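Local coordinates for EGF family domain-containing protein (Toxoplasma gondii, PDB 4Z80), which binds a RON2L1 peptide and, as an AMA-family surface protein, probably takes part in the moving junction during host-cell invasion, at residues P345-P349 with T447-A451; L385-S390 with Q399-W405. All blocks are in the same frame, centred on the assembly; numbering follows the deposited sequence.

Contact 1. Residues P345-P349 with T447-A451; sequences PPREP and TSLSA
R347 and A451 join the two loops by a backbone hydrogen bond, from A451 N to R347 O at 2.9 Å, just beyond the type I turn that folds T447-S450 back on itself. P345 faces that turn: its ring carbons CB and CG each lie 3.5 Å from T447 OG1, while P345 CD meets L449 CD1 at 3.7 Å, so one proline ring leans on both the hydroxyl and the leucine branch. The T447 hydroxyl is occupied on its own side of the contact. With chi1 at 82°, OG1 sits between the backbone N and the carbonyl carbon, where it accepts from L449 N in an ST turn and donates to S450 OG at 2.8 Å. S450 OG in turn gives its hydrogen to a water, 2.6 Å away, which donates to P346 O and E348 O; one water thus ties the turn to two carbonyls of the proline-rich loop. At the far end P349 CG packs on A451 O at 3.4 Å, a buried carbonyl oxygen without a polar partner in the model. R347 lends the methylene CG to A451 CB, and its guanidinium leads off to S327 O. Around this buried contact, helix 21-24 sets I21 against P345, T447 and L449, strand 97-98 brings Y98 to R347 and N97 to L449, and P349 rests on M444 and F446 of strand 443-447, the edge strand from which the turn emerges; helix 340-343 leads into the proline-rich loop.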
# COMPACT_ATOMS: atom_id res chain seq x y z
N PRO A 345 -7.33 12.29 7.10
CA PRO A 345 -6.79 12.56 8.43
C PRO A 345 -5.26 12.45 8.48
O PRO A 345 -4.66 11.70 7.71
CB PRO A 345 -7.43 11.47 9.31
CG PRO A 345 -8.60 10.99 8.53
CD PRO A 345 -8.21 11.10 7.10
N PRO A 346 -4.64 13.19 9.39
CA PRO A 346 -3.20 13.10 9.60
C PRO A 346 -2.82 11.83 10.36
O PRO A 346 -3.69 11.09 10.84
CB PRO A 346 -2.89 14.34 10.41
CG PRO A 346 -4.11 14.50 11.25
CD PRO A 346 -5.26 14.12 10.35
N ARG A 347 -1.53 11.58 10.46
CA ARG A 347 -1.01 10.40 11.13
C ARG A 347 -1.33 10.36 12.61
O ARG A 347 -1.68 9.31 13.14
CB ARG A 347 0.51 10.34 10.93
CG ARG A 347 1.18 9.15 11.55
CD ARG A 347 2.65 9.13 11.20
NE ARG A 347 3.36 10.14 11.96
CZ ARG A 347 4.13 9.90 13.01
NH1 ARG A 347 4.33 8.67 13.45
NH2 ARG A 347 4.71 10.92 13.63
N GLU A 348 -1.19 11.49 13.28
CA GLU A 348 -1.25 11.50 14.73
C GLU A 348 -2.67 11.62 15.26
O GLU A 348 -3.48 12.36 14.70
CB GLU A 348 -0.43 12.65 15.29
CG GLU A 348 1.02 12.71 14.79
CD GLU A 348 1.21 13.50 13.50
OE1 GLU A 348 0.21 13.90 12.86
OE2 GLU A 348 2.38 13.74 13.14
N PRO A 349 -2.97 10.93 16.38
CA PRO A 349 -4.21 11.26 17.07
C PRO A 349 -4.21 12.71 17.52
O PRO A 349 -3.15 13.33 17.55
CB PRO A 349 -4.21 10.31 18.28
CG PRO A 349 -3.27 9.25 17.95
CD PRO A 349 -2.23 9.87 17.06
N THR A 447 -9.24 8.83 14.48
CA THR A 447 -10.00 8.37 13.32
C THR A 447 -9.55 6.97 12.94
O THR A 447 -8.51 6.49 13.38
CB THR A 447 -9.87 9.28 12.06
OG1 THR A 447 -8.66 8.96 11.35
CG2 THR A 447 -9.95 10.76 12.41
N SER A 448 -10.34 6.32 12.09
CA SER A 448 -10.02 4.98 11.63
C SER A 448 -8.80 4.90 10.73
O SER A 448 -8.28 3.82 10.47
CB SER A 448 -11.24 4.39 10.91
OG SER A 448 -11.67 5.23 9.86
N LEU A 449 -8.34 6.06 10.24
CA LEU A 449 -7.13 6.16 9.42
C LEU A 449 -5.92 6.67 10.20
O LEU A 449 -4.82 6.78 9.64
CB LEU A 449 -7.42 7.07 8.22
CG LEU A 449 -8.35 6.49 7.15
CD1 LEU A 449 -8.90 7.58 6.27
CD2 LEU A 449 -7.62 5.45 6.30
N SER A 450 -6.11 6.98 11.48
CA SER A 450 -5.04 7.49 12.35
C SER A 450 -4.13 6.38 12.86
O SER A 450 -4.56 5.24 13.05
CB SER A 450 -5.62 8.22 13.57
OG SER A 450 -6.59 9.18 13.24
N ALA A 451 -2.87 6.72 13.13
CA ALA A 451 -2.04 5.86 13.97
C ALA A 451 -2.64 5.81 15.39
O ALA A 451 -3.44 6.68 15.76
CB ALA A 451 -0.60 6.35 14.00
O HOH W 1 -5.45 11.49 12.88

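Contact 2. Residues L385-S390 with Q399-W405. With SO4 (sulfate ion), chain J.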
# COMPACT_ATOMS: atom_id res chain seq x y z
N LEU A 385 -11.48 1.11 17.09
CA LEU A 385 -12.09 1.97 16.08
C LEU A 385 -11.77 1.48 14.66
O LEU A 385 -12.65 1.33 13.82
CB LEU A 385 -11.62 3.42 16.26
CG LEU A 385 -12.11 4.40 15.18
CD1 LEU A 385 -13.63 4.50 15.17
CD2 LEU A 385 -11.48 5.77 15.41
N PHE A 386 -10.49 1.22 14.41
CA PHE A 386 -10.03 0.69 13.13
C PHE A 386 -10.74 -0.61 12.77
O PHE A 386 -11.23 -0.78 11.64
CB PHE A 386 -8.50 0.50 13.22
CG PHE A 386 -7.86 -0.10 12.00
CD1 PHE A 386 -8.05 0.43 10.73
CD2 PHE A 386 -6.98 -1.17 12.14
CE1 PHE A 386 -7.42 -0.11 9.64
CE2 PHE A 386 -6.35 -1.72 11.04
CZ PHE A 386 -6.57 -1.19 9.79
N MET A 387 -10.82 -1.52 13.74
CA MET A 387 -11.42 -2.84 13.52
C MET A 387 -12.94 -2.79 13.39
O MET A 387 -13.54 -3.74 12.91
CB MET A 387 -11.04 -3.78 14.66
CG MET A 387 -9.54 -4.01 14.79
SD MET A 387 -9.05 -4.78 16.36
CE MET A 387 -9.43 -6.49 16.00
N LEU A 388 -13.56 -1.68 13.81
CA LEU A 388 -15.01 -1.50 13.76
C LEU A 388 -15.43 -0.47 12.71
O LEU A 388 -16.57 0.01 12.72
CB LEU A 388 -15.53 -1.07 15.14
CG LEU A 388 -15.36 -2.04 16.31
CD1 LEU A 388 -15.82 -1.38 17.60
CD2 LEU A 388 -16.13 -3.33 16.05
N SER A 389 -14.53 -0.13 11.79
CA SER A 389 -14.80 0.97 10.88
C SER A 389 -15.57 0.51 9.64
O SER A 389 -16.80 0.57 9.62
CB SER A 389 -13.48 1.68 10.50
OG SER A 389 -12.55 0.82 9.85
N SER A 390 -14.86 0.06 8.61
CA SER A 390 -15.53 -0.39 7.40
C SER A 390 -14.64 -1.38 6.70
O SER A 390 -13.42 -1.38 6.88
CB SER A 390 -15.87 0.78 6.48
OG SER A 390 -14.72 1.55 6.16
N GLN A 399 -18.88 -7.44 11.79
CA GLN A 399 -17.95 -6.87 12.76
C GLN A 399 -17.84 -5.35 12.62
O GLN A 399 -17.98 -4.64 13.61
CB GLN A 399 -16.56 -7.50 12.60
CG GLN A 399 -15.49 -6.87 13.48
CD GLN A 399 -14.20 -7.64 13.42
OE1 GLN A 399 -14.18 -8.87 13.57
NE2 GLN A 399 -13.09 -6.93 13.18
N VAL A 400 -17.55 -4.87 11.42
CA VAL A 400 -17.45 -3.43 11.23
C VAL A 400 -18.82 -2.79 11.37
O VAL A 400 -19.85 -3.40 11.07
CB VAL A 400 -16.81 -3.06 9.88
CG1 VAL A 400 -15.39 -3.59 9.80
CG2 VAL A 400 -17.63 -3.56 8.70
N ARG A 401 -18.84 -1.54 11.84
CA ARG A 401 -20.06 -0.86 12.25
C ARG A 401 -20.26 0.50 11.60
O ARG A 401 -21.30 1.13 11.80
CB ARG A 401 -20.05 -0.65 13.77
CG ARG A 401 -19.95 -1.91 14.63
CD ARG A 401 -21.27 -2.66 14.71
NE ARG A 401 -21.45 -3.51 13.55
CZ ARG A 401 -22.58 -4.14 13.24
NH1 ARG A 401 -22.62 -4.90 12.15
NH2 ARG A 401 -23.65 -4.02 14.01
N GLY A 402 -19.26 0.98 10.87
CA GLY A 402 -19.32 2.30 10.27
C GLY A 402 -18.75 3.39 11.15
O GLY A 402 -19.02 4.57 10.91
N TYR A 403 -17.97 3.02 12.16
CA TYR A 403 -17.38 4.00 13.07
C TYR A 403 -16.05 4.50 12.50
O TYR A 403 -15.14 3.69 12.28
CB TYR A 403 -17.11 3.40 14.45
CG TYR A 403 -18.27 2.68 15.13
CD1 TYR A 403 -19.59 3.00 14.85
CD2 TYR A 403 -18.01 1.69 16.07
CE1 TYR A 403 -20.63 2.33 15.49
CE2 TYR A 403 -19.03 1.04 16.71
CZ TYR A 403 -20.33 1.35 16.42
OH TYR A 403 -21.33 0.65 17.07
N HIS A 404 -15.91 5.80 12.30
CA HIS A 404 -14.65 6.36 11.79
C HIS A 404 -14.01 7.38 12.71
O HIS A 404 -12.91 7.85 12.42
CB HIS A 404 -14.86 6.98 10.42
CG HIS A 404 -15.20 5.96 9.38
ND1 HIS A 404 -14.31 4.99 8.98
CD2 HIS A 404 -16.37 5.69 8.75
CE1 HIS A 404 -14.89 4.20 8.10
NE2 HIS A 404 -16.14 4.60 7.94
N TRP A 405 -14.69 7.70 13.81
CA TRP A 405 -14.23 8.69 14.77
C TRP A 405 -14.50 8.15 16.15
O TRP A 405 -15.57 7.60 16.40
CB TRP A 405 -14.96 10.03 14.57
CG TRP A 405 -14.96 10.49 13.15
CD1 TRP A 405 -14.04 11.29 12.54
CD2 TRP A 405 -15.92 10.14 12.14
NE1 TRP A 405 -14.37 11.46 11.21
CE2 TRP A 405 -15.52 10.76 10.95
CE3 TRP A 405 -17.08 9.35 12.14
CZ2 TRP A 405 -16.24 10.64 9.76
CZ3 TRP A 405 -17.79 9.23 10.96
CH2 TRP A 405 -17.37 9.86 9.79
S SO4 J . -25.98 -6.45 12.47
O1 SO4 J . -27.06 -6.80 11.54
O2 SO4 J . -26.09 -5.03 12.81
O3 SO4 J . -24.70 -6.74 11.84
O4 SO4 J . -26.12 -7.22 13.70
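L388 O and S389 O, just past the end of helix 378-387, receive the backbone N-H groups of the returning loop. R401 N reaches L388 O at 2.9 Å, and weak bonds from G402 N and Y403 N converge on the same oxygen; G402 N also bonds S389 O at 2.8 Å. One residue earlier, Q399 NE2 donates to M387 O at 3.2 Å. That bond is nearly straight (173°) and lies in the amide plane, delivered by an extended glutamine chain. S389 OG turns back to F386 O at 2.7 Å. The R401 side chain bends at chi2 and chi3, bringing NE to V400 O while NH1 and NH2 grip O3 and O2 of a sulfate, probably from the crystallisation liquor, edge-on. Its CB sits over the centre of one face of the Y403 ring. L388 runs alongside that ring, with L388 CB 3.8 Å from Y403 CD2. Deeper in, L385 CD1 touches Y403 CB at 3.7 Å. S390 OG, bonded to V56 N, meets the H404 ring at its edge, 3.3 Å from CE1. The arrangement is the C-terminal end of helix 378-387, where M387 O and the carbonyls of L388 and S389 just beyond it are taken up by the loop leading into strand 405-410, within the helix-and-sheet framework of a PAN-type domain.

The contacts meet directly: S448 OG lies 2.8 Å from H404 ND1, a probable hydrogen bond, and L385 CD2 packs on the backbone of T447. Contact 1 is buried, between loops almost a hundred residues apart in sequence; contact 2 is local, spans a short excursion after helix 378-387, and runs from a buried end at L385 and H404 to an exposed one at R401. They share the sheet holding strands 405-410 and 443-447, and helix 21-24 touches each. Contact 1 is made by proline rings, one backbone bond and a bridging water, whereas contact 2 relies on clustered backbone N-H donors and carries its charge outward to a sulfate.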